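Long-range contacts in oligopeptide-binding protein oppA (Lactococcus lactis, PDB 3DRF), which captures oligopeptides for the OppABCDF ABC transporter, closing around a bound peptide in a large cavity and supporting uptake of peptides longer than three residues: residues A98-R103 / K169-Q174; G71-D76 / F190-A195; S77-I82 / M182-N187; N142-S147 / T156-T161. All blocks are in the same frame, centred on the assembly; numbering follows the deposited sequence.

In the fold
Along the chain, interaction 4 lies within the loop closed by interaction 1, and interaction 1 within those closed by interactions 2 and 3. Interactions 1 and 4 share a four-stranded antiparallel sheet. Strand 170-174 pairs with 97-102 in interaction 1 and with 160-161 from interaction 4. Interactions 1 and 2, with centres about 11 Å apart, meet where Ile-100 CG1 packs 3.9 Å from Phe-73 CZ. Interactions 2 and 3, about 10 Å apart between centres, are joined by Glu-192, whose carboxylate reaches Ser-185 and Gly-186. Interaction 3 borders the bound peptide through Ser-185. Its centre is about 23 Å from that of interaction 4, yet Met-182 CE still packs 3.9 Å from Asn-142 ND2.

Interaction 1 of 4, residues A98-R103 / K169-Q174; sequences ATITLR and KVIKVQ
Ile-100 and Ile-171 face each other in a hydrogen-bonded pair of antiparallel strands, the two inner strands of a four-stranded sheet. Ala-98 with Val-173 is the other such pair. Thr-99 with Lys-172 and Thr-101 with Val-170 are non-hydrogen-bonded pairs. The backbone bonds are close to straight, with 172° at the hydrogen for Val-173 N to Ala-98 O.

The bumps fit on the face of Ile-100. Ile-171 bends inward, so its CD1 enters the hollow between Ile-100 CG2, at 3.9 Å, and Leu-102 CG, at 4.2 Å. Ile-100 CD1 in turn rests 3.9 Å from Val-173 CG2. Tyr-119 of helix 116-127 packs against this same row. On the other face the fit is lighter: Thr-99 CG2 meets Val-170 CG1 at 3.7 Å.

At the strand end Lys-169 lies alongside Leu-102. Lys-169 NZ donates to Arg-103 O over 3.2 Å, lying in the carbonyl plane. The ammonium group also forms a salt bridge with Glu-113 and bonds Val-114 O. A methionine here would probably leave the carboxylate of Glu-113 without its charged mate and Arg-103 O without this donor. The chain of Lys-169 turns at CG (chi2 -75°), bringing its CD to 3.8 Å from Leu-102 CB.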
loop_
_atom_site.group_PDB
_atom_site.type_symbol
_atom_site.label_atom_id
_atom_site.label_comp_id
_atom_site.label_asym_id
_atom_site.label_seq_id
_atom_site.Cartn_x
_atom_site.Cartn_y
_atom_site.Cartn_z
ATOM N N ALA A 98 8.858 12.089 19.777
ATOM C CA ALA A 98 9.847 11.911 18.697
ATOM C C ALA A 98 10.386 13.309 18.344
ATOM O O ALA A 98 9.637 14.249 18.188
ATOM C CB ALA A 98 9.224 11.244 17.454
ATOM N N THR A 99 11.694 13.398 18.230
ATOM C CA THR A 99 12.347 14.624 17.817
ATOM C C THR A 99 13.077 14.344 16.511
ATOM O O THR A 99 13.951 13.501 16.460
ATOM C CB THR A 99 13.338 15.102 18.884
ATOM O OG1 THR A 99 12.638 15.295 20.102
ATOM C CG2 THR A 99 13.953 16.444 18.475
ATOM N N ILE A 100 12.683 15.086 15.477
ATOM C CA ILE A 100 13.213 14.924 14.123
ATOM C C ILE A 100 14.196 16.081 13.872
ATOM O O ILE A 100 13.856 17.211 14.048
ATOM C CB ILE A 100 12.052 14.946 13.051
ATOM C CG1 ILE A 100 11.116 13.730 13.162
ATOM C CG2 ILE A 100 12.645 14.985 11.666
ATOM C CD1 ILE A 100 10.087 13.826 14.287
ATOM N N THR A 101 15.412 15.744 13.470
ATOM C CA THR A 101 16.443 16.748 13.114
ATOM C C THR A 101 16.814 16.602 11.639
ATOM O O THR A 101 17.399 15.645 11.258
ATOM C CB THR A 101 17.696 16.558 13.995
ATOM O OG1 THR A 101 17.298 16.694 15.364
ATOM C CG2 THR A 101 18.756 17.611 13.702
ATOM N N LEU A 102 16.414 17.591 10.870
ATOM C CA LEU A 102 16.737 17.631 9.434
ATOM C C LEU A 102 18.237 18.025 9.282
ATOM O O LEU A 102 18.712 18.857 9.978
ATOM C CB LEU A 102 15.873 18.695 8.721
ATOM C CG LEU A 102 14.364 18.548 8.892
ATOM C CD1 LEU A 102 13.665 19.787 8.342
ATOM C CD2 LEU A 102 13.817 17.273 8.227
ATOM N N ARG A 103 18.903 17.434 8.308
ATOM C CA ARG A 103 20.288 17.870 8.013
ATOM C C ARG A 103 20.359 19.370 7.727
ATOM O O ARG A 103 19.523 19.930 7.096
ATOM C CB ARG A 103 20.850 17.083 6.813
ATOM C CG ARG A 103 21.407 15.744 7.208
ATOM C CD ARG A 103 21.972 15.054 5.938
ATOM N NE ARG A 103 22.586 13.756 6.202
ATOM C CZ ARG A 103 23.883 13.581 6.351
ATOM N NH1 ARG A 103 24.702 14.620 6.283
ATOM N NH2 ARG A 103 24.336 12.378 6.565
ATOM N N LYS A 169 15.518 23.492 11.854
ATOM C CA LYS A 169 15.704 22.116 11.362
ATOM C C LYS A 169 15.144 21.031 12.311
ATOM O O LYS A 169 15.269 19.888 12.036
ATOM C CB LYS A 169 17.219 21.887 11.088
ATOM C CG LYS A 169 17.802 22.727 9.957
ATOM C CD LYS A 169 17.371 22.197 8.596
ATOM C CE LYS A 169 17.956 23.132 7.477
ATOM N NZ LYS A 169 17.894 22.461 6.153
ATOM N N VAL A 170 14.523 21.469 13.392
ATOM C CA VAL A 170 14.081 20.532 14.465
ATOM C C VAL A 170 12.566 20.582 14.662
ATOM O O VAL A 170 11.974 21.592 14.718
ATOM C CB VAL A 170 14.809 20.846 15.816
ATOM C CG1 VAL A 170 14.454 19.782 16.908
ATOM C CG2 VAL A 170 16.356 20.949 15.613
ATOM N N ILE A 171 11.984 19.395 14.754
ATOM C CA ILE A 171 10.562 19.225 15.053
ATOM C C ILE A 171 10.376 18.250 16.231
ATOM O O ILE A 171 10.902 17.206 16.246
ATOM C CB ILE A 171 9.775 18.649 13.835
ATOM C CG1 ILE A 171 10.182 19.386 12.537
ATOM C CG2 ILE A 171 8.249 18.871 14.106
ATOM C CD1 ILE A 171 11.247 18.577 11.660
ATOM N N LYS A 172 9.608 18.680 17.206
ATOM C CA LYS A 172 9.188 17.822 18.319
ATOM C C LYS A 172 7.743 17.384 18.093
ATOM O O LYS A 172 6.862 18.188 17.924
ATOM C CB LYS A 172 9.232 18.612 19.642
ATOM C CG LYS A 172 8.814 17.815 20.889
ATOM C CD LYS A 172 8.781 18.751 22.155
ATOM C CE LYS A 172 7.584 18.382 23.053
ATOM N NZ LYS A 172 7.537 19.260 24.286
ATOM N N VAL A 173 7.512 16.096 18.133
ATOM C CA VAL A 173 6.154 15.498 18.045
ATOM C C VAL A 173 5.785 14.830 19.377
ATOM O O VAL A 173 6.463 13.980 19.856
ATOM C CB VAL A 173 6.077 14.439 16.908
ATOM C CG1 VAL A 173 4.659 13.844 16.808
ATOM C CG2 VAL A 173 6.600 15.057 15.562
ATOM N N GLN A 174 4.717 15.313 19.978
ATOM C CA GLN A 174 4.202 14.818 21.255
ATOM C C GLN A 174 3.102 13.794 21.032
ATOM O O GLN A 174 2.075 14.093 20.491
ATOM C CB GLN A 174 3.645 16.011 22.084
ATOM C CG GLN A 174 3.086 15.607 23.452
ATOM C CD GLN A 174 4.187 15.131 24.402
ATOM O OE1 GLN A 174 4.977 15.921 24.791
ATOM N NE2 GLN A 174 4.214 13.850 24.729
#

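Interaction 2 of 4, residues G71-D76 / F190-A195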
loop_
_atom_site.group_PDB
_atom_site.type_symbol
_atom_site.label_atom_id
_atom_site.label_comp_id
_atom_site.label_asym_id
_atom_site.label_seq_id
_atom_site.Cartn_x
_atom_site.Cartn_y
_atom_site.Cartn_z
ATOM N N GLY A 71 11.095 10.993 1.331
ATOM C CA GLY A 71 11.392 10.243 2.541
ATOM C C GLY A 71 12.635 10.762 3.243
ATOM O O GLY A 71 13.593 11.184 2.595
ATOM N N LEU A 72 12.609 10.748 4.573
ATOM C CA LEU A 72 13.659 11.380 5.393
ATOM C C LEU A 72 14.711 10.452 6.015
ATOM O O LEU A 72 15.787 10.870 6.234
ATOM C CB LEU A 72 12.999 12.161 6.557
ATOM C CG LEU A 72 12.254 13.426 6.158
ATOM C CD1 LEU A 72 11.588 13.977 7.384
ATOM C CD2 LEU A 72 13.250 14.490 5.510
ATOM N N PHE A 73 14.301 9.233 6.348
ATOM C CA PHE A 73 15.129 8.395 7.257
ATOM C C PHE A 73 15.773 7.199 6.571
ATOM O O PHE A 73 15.190 6.553 5.755
ATOM C CB PHE A 73 14.263 7.903 8.422
ATOM C CG PHE A 73 13.536 9.011 9.158
ATOM C CD1 PHE A 73 14.253 10.000 9.800
ATOM C CD2 PHE A 73 12.152 9.036 9.199
ATOM C CE1 PHE A 73 13.603 11.063 10.470
ATOM C CE2 PHE A 73 11.475 10.099 9.867
ATOM C CZ PHE A 73 12.211 11.125 10.498
ATOM N N PHE A 74 16.978 6.885 6.989
ATOM C CA PHE A 74 17.635 5.655 6.586
ATOM C C PHE A 74 17.276 4.581 7.605
ATOM O O PHE A 74 16.915 4.880 8.709
ATOM C CB PHE A 74 19.169 5.844 6.558
ATOM C CG PHE A 74 19.726 6.546 5.292
ATOM C CD1 PHE A 74 18.902 7.008 4.315
ATOM C CD2 PHE A 74 21.095 6.703 5.131
ATOM C CE1 PHE A 74 19.426 7.622 3.165
ATOM C CE2 PHE A 74 21.612 7.336 3.973
ATOM C CZ PHE A 74 20.761 7.790 3.052
ATOM N N THR A 75 17.407 3.340 7.156
ATOM C CA THR A 75 17.192 2.160 8.009
ATOM C C THR A 75 18.236 1.111 7.737
ATOM O O THR A 75 18.927 1.176 6.776
ATOM C CB THR A 75 15.794 1.470 7.814
ATOM O OG1 THR A 75 15.774 0.778 6.554
ATOM C CG2 THR A 75 14.610 2.491 7.868
ATOM N N ASP A 76 18.319 0.172 8.655
ATOM C CA ASP A 76 19.088 -1.074 8.422
ATOM C C ASP A 76 18.231 -2.078 7.663
ATOM O O ASP A 76 17.156 -1.754 7.266
ATOM C CB ASP A 76 19.647 -1.652 9.726
ATOM C CG ASP A 76 18.566 -2.115 10.713
ATOM O OD1 ASP A 76 17.454 -2.318 10.348
ATOM O OD2 ASP A 76 18.947 -2.256 11.857
ATOM N N PHE A 190 4.223 8.276 13.366
ATOM C CA PHE A 190 4.784 9.568 12.915
ATOM C C PHE A 190 5.178 9.371 11.465
ATOM O O PHE A 190 5.507 8.314 11.036
ATOM C CB PHE A 190 5.913 10.112 13.802
ATOM C CG PHE A 190 7.148 9.233 13.872
ATOM C CD1 PHE A 190 8.199 9.385 12.954
ATOM C CD2 PHE A 190 7.274 8.261 14.892
ATOM C CE1 PHE A 190 9.349 8.571 13.055
ATOM C CE2 PHE A 190 8.402 7.470 14.966
ATOM C CZ PHE A 190 9.436 7.616 14.097
ATOM N N LEU A 191 5.070 10.446 10.722
ATOM C CA LEU A 191 5.291 10.427 9.264
ATOM C C LEU A 191 6.770 10.667 8.950
ATOM O O LEU A 191 7.528 11.104 9.775
ATOM C CB LEU A 191 4.365 11.477 8.555
ATOM C CG LEU A 191 2.838 11.273 8.828
ATOM C CD1 LEU A 191 1.981 12.408 8.216
ATOM C CD2 LEU A 191 2.370 9.843 8.311
ATOM N N GLU A 192 7.119 10.417 7.694
ATOM C CA GLU A 192 8.542 10.319 7.326
ATOM C C GLU A 192 8.899 11.075 6.084
ATOM O O GLU A 192 9.929 10.843 5.531
ATOM C CB GLU A 192 8.944 8.816 7.159
ATOM C CG GLU A 192 8.586 7.921 8.382
ATOM C CD GLU A 192 9.038 6.484 8.229
ATOM O OE1 GLU A 192 10.065 6.212 7.617
ATOM O OE2 GLU A 192 8.352 5.661 8.761
ATOM N N THR A 193 8.028 11.980 5.645
ATOM C CA THR A 193 8.275 12.794 4.439
ATOM C C THR A 193 8.079 14.277 4.746
ATOM O O THR A 193 7.478 14.618 5.704
ATOM C CB THR A 193 7.311 12.370 3.281
ATOM O OG1 THR A 193 5.948 12.590 3.687
ATOM C CG2 THR A 193 7.476 10.868 2.932
ATOM N N VAL A 194 8.635 15.097 3.861
ATOM C CA VAL A 194 8.444 16.563 3.844
ATOM C C VAL A 194 7.695 17.006 2.572
ATOM O O VAL A 194 7.699 16.368 1.596
ATOM C CB VAL A 194 9.832 17.311 3.914
ATOM C CG1 VAL A 194 10.387 17.274 5.339
ATOM C CG2 VAL A 194 10.865 16.740 2.916
ATOM N N ALA A 195 7.032 18.129 2.709
ATOM C CA ALA A 195 6.318 18.798 1.595
ATOM C C ALA A 195 6.796 20.233 1.533
ATOM O O ALA A 195 6.989 20.841 2.575
ATOM C CB ALA A 195 4.784 18.739 1.843
HETATM O O HOH W 1 11.865 7.459 5.770
#
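Phe-73 sets its ring across the side chain of Glu-192, the two crossing at about a right angle. The Phe-73 ring stands beside its own backbone N (chi1 -53°), and this turns its CD2–CE2 side to the glutamate. Glu-192 CG lies in the ring plane at that edge, 3.8 Å from Phe-73 CD2. The carboxylate is turned about halfway from the ring plane. Leu-72 CB, next in the chain, sits over the centre of one ring face.

Glu-192 is extended beyond CG (chi2 -177°), which carries its carboxylate past the ring to polar partners. A water joins the segments there. It accepts from Phe-73 N at 3.1 Å and donates to Glu-192 OE1 at 2.9 Å. OE1 also bonds Ser-185 OG, and OE2 bonds Gly-186 N, so several bonds fix the rotation of the group.

This is loop packing within the Venus fly-trap fold of a solute-binding protein. Residues 190-195 run between helix 116-127 and residues 71-76, and the hydroxyl of Tyr-119 bonds Leu-191 O.

Phe-190 CE1 comes to 4.1 Å from Phe-73 CE2, which lies near the plane of the Phe-190 ring, at its edge. Gly-71 and Thr-193 form a single backbone bridge. Beside it, Leu-72 N donates to Glu-192 O at 2.8 Å, with a bent angle of 134° at the hydrogen. Leu-72 then crosses Val-194 at about a right angle, its CD2 4.0 Å from Val-194 CG1.

Interaction 3 of 4, residues S77-I82 / M182-N187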
loop_
_atom_site.group_PDB
_atom_site.type_symbol
_atom_site.label_atom_id
_atom_site.label_comp_id
_atom_site.label_asym_id
_atom_site.label_seq_id
_atom_site.Cartn_x
_atom_site.Cartn_y
_atom_site.Cartn_z
ATOM N N SER A 77 18.752 -3.291 7.447
ATOM C CA SER A 77 18.047 -4.270 6.651
ATOM C C SER A 77 16.822 -4.869 7.360
ATOM O O SER A 77 16.052 -5.520 6.743
ATOM C CB SER A 77 18.987 -5.428 6.260
ATOM O OG SER A 77 19.439 -6.076 7.427
ATOM N N GLY A 78 16.689 -4.619 8.649
ATOM C CA GLY A 78 15.481 -4.964 9.423
ATOM C C GLY A 78 14.456 -3.826 9.599
ATOM O O GLY A 78 13.532 -3.895 10.357
ATOM N N PHE A 79 14.694 -2.747 8.848
ATOM C CA PHE A 79 13.790 -1.542 8.737
ATOM C C PHE A 79 13.867 -0.651 10.001
ATOM O O PHE A 79 13.068 0.250 10.172
ATOM C CB PHE A 79 12.314 -1.924 8.374
ATOM C CG PHE A 79 12.218 -2.835 7.168
ATOM C CD1 PHE A 79 12.650 -2.386 5.946
ATOM C CD2 PHE A 79 11.782 -4.100 7.282
ATOM C CE1 PHE A 79 12.611 -3.231 4.811
ATOM C CE2 PHE A 79 11.715 -4.922 6.148
ATOM C CZ PHE A 79 12.156 -4.472 4.942
ATOM N N LYS A 80 14.778 -0.916 10.856
ATOM C CA LYS A 80 14.979 -0.120 12.048
ATOM C C LYS A 80 15.676 1.195 11.689
ATOM O O LYS A 80 16.622 1.186 10.934
ATOM C CB LYS A 80 15.866 -0.918 13.042
ATOM C CG LYS A 80 16.028 -0.260 14.369
ATOM C CD LYS A 80 17.250 -0.722 15.228
ATOM C CE LYS A 80 17.388 -2.194 15.494
ATOM N NZ LYS A 80 18.495 -2.568 16.437
ATOM N N PHE A 81 15.206 2.321 12.164
ATOM C CA PHE A 81 15.844 3.623 11.851
ATOM C C PHE A 81 17.294 3.658 12.302
ATOM O O PHE A 81 17.622 3.198 13.363
ATOM C CB PHE A 81 15.130 4.798 12.568
ATOM C CG PHE A 81 13.680 5.002 12.145
ATOM C CD1 PHE A 81 13.368 5.371 10.855
ATOM C CD2 PHE A 81 12.653 4.833 13.044
ATOM C CE1 PHE A 81 12.062 5.593 10.464
ATOM C CE2 PHE A 81 11.327 5.026 12.671
ATOM C CZ PHE A 81 11.031 5.407 11.406
ATOM N N ILE A 82 18.118 4.239 11.449
ATOM C CA ILE A 82 19.490 4.558 11.761
ATOM C C ILE A 82 19.698 6.050 11.496
ATOM O O ILE A 82 18.897 6.719 10.954
ATOM C CB ILE A 82 20.468 3.670 10.963
ATOM C CG1 ILE A 82 20.352 3.888 9.450
ATOM C CG2 ILE A 82 20.266 2.141 11.407
ATOM C CD1 ILE A 82 21.480 3.177 8.643
ATOM N N MET A 182 7.546 2.117 16.765
ATOM C CA MET A 182 8.149 3.442 16.497
ATOM C C MET A 182 9.642 3.435 16.171
ATOM O O MET A 182 10.137 4.366 15.663
ATOM C CB MET A 182 7.867 4.396 17.657
ATOM C CG MET A 182 6.429 4.961 17.605
ATOM S SD MET A 182 6.230 5.983 19.101
ATOM C CE MET A 182 4.586 6.734 18.807
ATOM N N THR A 183 10.293 2.341 16.522
ATOM C CA THR A 183 11.713 2.144 16.177
ATOM C C THR A 183 11.933 1.756 14.690
ATOM O O THR A 183 13.047 1.753 14.251
ATOM C CB THR A 183 12.342 1.050 17.053
ATOM O OG1 THR A 183 11.530 -0.109 16.932
ATOM C CG2 THR A 183 12.433 1.501 18.535
ATOM N N GLN A 184 10.853 1.545 13.948
ATOM C CA GLN A 184 10.925 0.950 12.626
ATOM C C GLN A 184 10.205 1.838 11.606
ATOM O O GLN A 184 9.097 2.335 11.857
ATOM C CB GLN A 184 10.280 -0.442 12.691
ATOM C CG GLN A 184 10.510 -1.350 11.482
ATOM C CD GLN A 184 10.343 -2.836 11.800
ATOM O OE1 GLN A 184 10.706 -3.280 12.897
ATOM N NE2 GLN A 184 9.855 -3.624 10.816
ATOM N N SER A 185 10.815 2.025 10.443
ATOM C CA SER A 185 10.197 2.782 9.378
ATOM C C SER A 185 8.888 2.065 8.986
ATOM O O SER A 185 8.773 0.855 9.028
ATOM C CB SER A 185 11.163 2.915 8.191
ATOM O OG SER A 185 10.563 3.669 7.163
ATOM N N GLY A 186 7.900 2.872 8.615
ATOM C CA GLY A 186 6.580 2.369 8.221
ATOM C C GLY A 186 5.658 2.183 9.421
ATOM O O GLY A 186 4.600 1.679 9.254
ATOM N N ASN A 187 6.060 2.616 10.609
ATOM C CA ASN A 187 5.188 2.436 11.808
ATOM C C ASN A 187 3.792 3.167 11.772
ATOM O O ASN A 187 2.889 2.758 12.388
ATOM C CB ASN A 187 5.998 2.797 13.093
ATOM C CG ASN A 187 6.301 4.298 13.221
ATOM O OD1 ASN A 187 5.454 5.098 13.493
ATOM N ND2 ASN A 187 7.540 4.650 12.975
HETATM O O HOH W 2 15.305 2.679 15.658
#
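Phe-81 lays one ring face against the backbone at Ser-185. Ser-185 N stands 3.5 Å above the ring plane, offset toward the rim. Its hydrogen goes elsewhere, to Phe-79 O at 2.9 Å. The ring edge faces polar groups: Met-182 O is 3.3 Å from Phe-81 CE2 and lies in the ring plane. Asn-187 ND2 also lies in that plane, 3.8 Å from CE2. At the far side of the ring, Phe-81 CE1 touches Ser-185 CB at 3.6 Å.

The backbones meet in a single bridge between Lys-80 and Gln-184. Phe-81 N returns a bond to Thr-183 O, and a water also donates to that oxygen. Residues 184-187 form a type II beta turn. Gly-186 takes its third position with a positive phi of 87°, where a side chain would be jammed against the preceding carbonyl. Asn-187 braces the turn, its ND2 donating to Gln-184 O at 3.0 Å, while its OD1 accepts from Tyr-189 N.

An alanine in place of Phe-81 would probably open a gap beside the Ser-185 backbone and take away the flat surface under Ser-185 N and the edge beside Met-182 O. Phe-73 and Glu-192 also touch this ring. The turn lines the closed binding cavity: Ser-185 packs on an apolar side chain of the bound peptide.

Interaction 4 of 4, residues N142-S147 / T156-T161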
loop_
_atom_site.group_PDB
_atom_site.type_symbol
_atom_site.label_atom_id
_atom_site.label_comp_id
_atom_site.label_asym_id
_atom_site.label_seq_id
_atom_site.Cartn_x
_atom_site.Cartn_y
_atom_site.Cartn_z
ATOM N N ASN A 142 -3.102 9.544 17.808
ATOM C CA ASN A 142 -2.134 9.437 18.912
ATOM C C ASN A 142 -1.140 10.596 19.022
ATOM O O ASN A 142 -0.432 10.662 19.968
ATOM C CB ASN A 142 -1.437 8.041 18.861
ATOM C CG ASN A 142 -0.337 7.848 19.942
ATOM O OD1 ASN A 142 -0.619 7.800 21.092
ATOM N ND2 ASN A 142 0.882 7.729 19.501
ATOM N N ILE A 143 -1.168 11.520 18.075
ATOM C CA ILE A 143 -0.420 12.789 18.195
ATOM C C ILE A 143 -1.335 13.816 18.859
ATOM O O ILE A 143 -2.405 14.071 18.406
ATOM C CB ILE A 143 0.088 13.273 16.817
ATOM C CG1 ILE A 143 1.193 12.318 16.332
ATOM C CG2 ILE A 143 0.684 14.741 16.949
ATOM C CD1 ILE A 143 1.591 12.594 14.831
ATOM N N VAL A 144 -0.867 14.353 19.971
ATOM C CA VAL A 144 -1.644 15.347 20.728
ATOM C C VAL A 144 -2.110 16.472 19.802
ATOM O O VAL A 144 -1.340 17.040 19.087
ATOM C CB VAL A 144 -0.775 15.900 21.930
ATOM C CG1 VAL A 144 -1.519 17.023 22.641
ATOM C CG2 VAL A 144 -0.558 14.775 22.962
ATOM N N GLY A 145 -3.414 16.762 19.880
ATOM C CA GLY A 145 -3.971 17.860 19.084
ATOM C C GLY A 145 -4.355 17.519 17.631
ATOM O O GLY A 145 -5.003 18.283 16.970
ATOM N N LEU A 146 -3.938 16.376 17.138
ATOM C CA LEU A 146 -4.101 16.096 15.694
ATOM C C LEU A 146 -5.543 15.735 15.325
ATOM O O LEU A 146 -6.048 16.196 14.328
ATOM C CB LEU A 146 -3.069 15.061 15.187
ATOM C CG LEU A 146 -3.026 14.905 13.621
ATOM C CD1 LEU A 146 -2.905 16.189 12.802
ATOM C CD2 LEU A 146 -1.792 14.053 13.267
ATOM N N SER A 147 -6.225 15.026 16.208
ATOM C CA SER A 147 -7.642 14.748 15.999
ATOM C C SER A 147 -8.447 16.061 15.913
ATOM O O SER A 147 -9.251 16.236 15.067
ATOM C CB SER A 147 -8.195 13.815 17.103
ATOM O OG SER A 147 -7.567 12.557 17.037
ATOM N N THR A 156 -4.416 24.716 14.696
ATOM C CA THR A 156 -3.033 24.214 14.612
ATOM C C THR A 156 -3.044 22.805 15.181
ATOM O O THR A 156 -3.981 22.362 15.747
ATOM C CB THR A 156 -2.033 25.082 15.420
ATOM O OG1 THR A 156 -2.323 24.902 16.805
ATOM C CG2 THR A 156 -2.175 26.624 15.110
ATOM N N ILE A 157 -1.908 22.171 14.963
ATOM C CA ILE A 157 -1.642 20.853 15.522
ATOM C C ILE A 157 -0.779 21.091 16.755
ATOM O O ILE A 157 0.389 21.304 16.673
ATOM C CB ILE A 157 -0.933 19.923 14.538
ATOM C CG1 ILE A 157 -1.717 19.734 13.230
ATOM C CG2 ILE A 157 -0.720 18.557 15.205
ATOM C CD1 ILE A 157 -0.873 19.107 12.050
ATOM N N SER A 158 -1.438 21.081 17.889
ATOM C CA SER A 158 -0.787 21.479 19.168
ATOM C C SER A 158 0.442 20.621 19.555
ATOM O O SER A 158 1.345 21.100 20.079
ATOM C CB SER A 158 -1.816 21.540 20.313
ATOM O OG SER A 158 -2.262 20.253 20.642
ATOM N N GLY A 159 0.388 19.348 19.189
ATOM C CA GLY A 159 1.462 18.380 19.482
ATOM C C GLY A 159 2.686 18.457 18.612
ATOM O O GLY A 159 3.585 17.722 18.852
ATOM N N ILE A 160 2.678 19.302 17.604
ATOM C CA ILE A 160 3.886 19.481 16.768
ATOM C C ILE A 160 4.432 20.894 16.998
ATOM O O ILE A 160 3.776 21.845 16.665
ATOM C CB ILE A 160 3.530 19.248 15.294
ATOM C CG1 ILE A 160 3.011 17.790 15.114
ATOM C CG2 ILE A 160 4.762 19.521 14.425
ATOM C CD1 ILE A 160 2.663 17.374 13.653
ATOM N N THR A 161 5.651 20.963 17.520
ATOM C CA THR A 161 6.290 22.244 17.814
ATOM C C THR A 161 7.728 22.253 17.260
ATOM O O THR A 161 8.272 21.254 16.831
ATOM C CB THR A 161 6.260 22.551 19.349
ATOM O OG1 THR A 161 6.944 21.507 20.071
ATOM C CG2 THR A 161 4.818 22.714 19.894
HETATM O O HOH W 3 -4.430 20.791 17.936
#
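The peptide unit joining Val-144 to Gly-145 is the flat group that receives the other segment. Ser-158 OG stands on one side of its plane, about 3 Å above it and offset to the rim near Gly-145 CA, which it approaches to 3.3 Å. Gly-159 N approaches Val-144 O from the same side, well above the peptide plane. The bond from Gly-159 N to Val-144 O is short at 2.9 Å but weak, with only 122° at the hydrogen. Ser-158 OG sits between its own backbone N and carbonyl carbon (chi1 69°), which brings it close to the glycine.

Both glycines suit this close approach. A CB on Gly-145 would run into Ser-158 OG, and the positive phi of 84° also calls for glycine. A CB on Gly-159 would strike Val-144 O.

The contact joins two turns at the edge of the four-stranded sheet. Gly-145 is the N-cap of helix 146-150, and a type I beta turn from Ile-157 to Ile-160 leads into strand 160-161. Gln-174 of strand 170-174 bonds the backbones of both Val-144 and Gly-159.

Inside, Leu-146 and Ile-157 lie side by side, pointing the same way, with their CD1 atoms 3.6 Å apart. Ile-143 CG2 reaches Ile-160 CG1 at 4.3 Å. Tyr-123 of helix 116-127 touches both Ile-143 and Ile-160.

A water donates to Gly-145 O and to Thr-156 O, both at 2.7 Å, and accepts from Ser-158 N. With one weak direct bond, the polar side of this contact probably relies in good part on that water, while the isoleucines and leucine supply the apolar part.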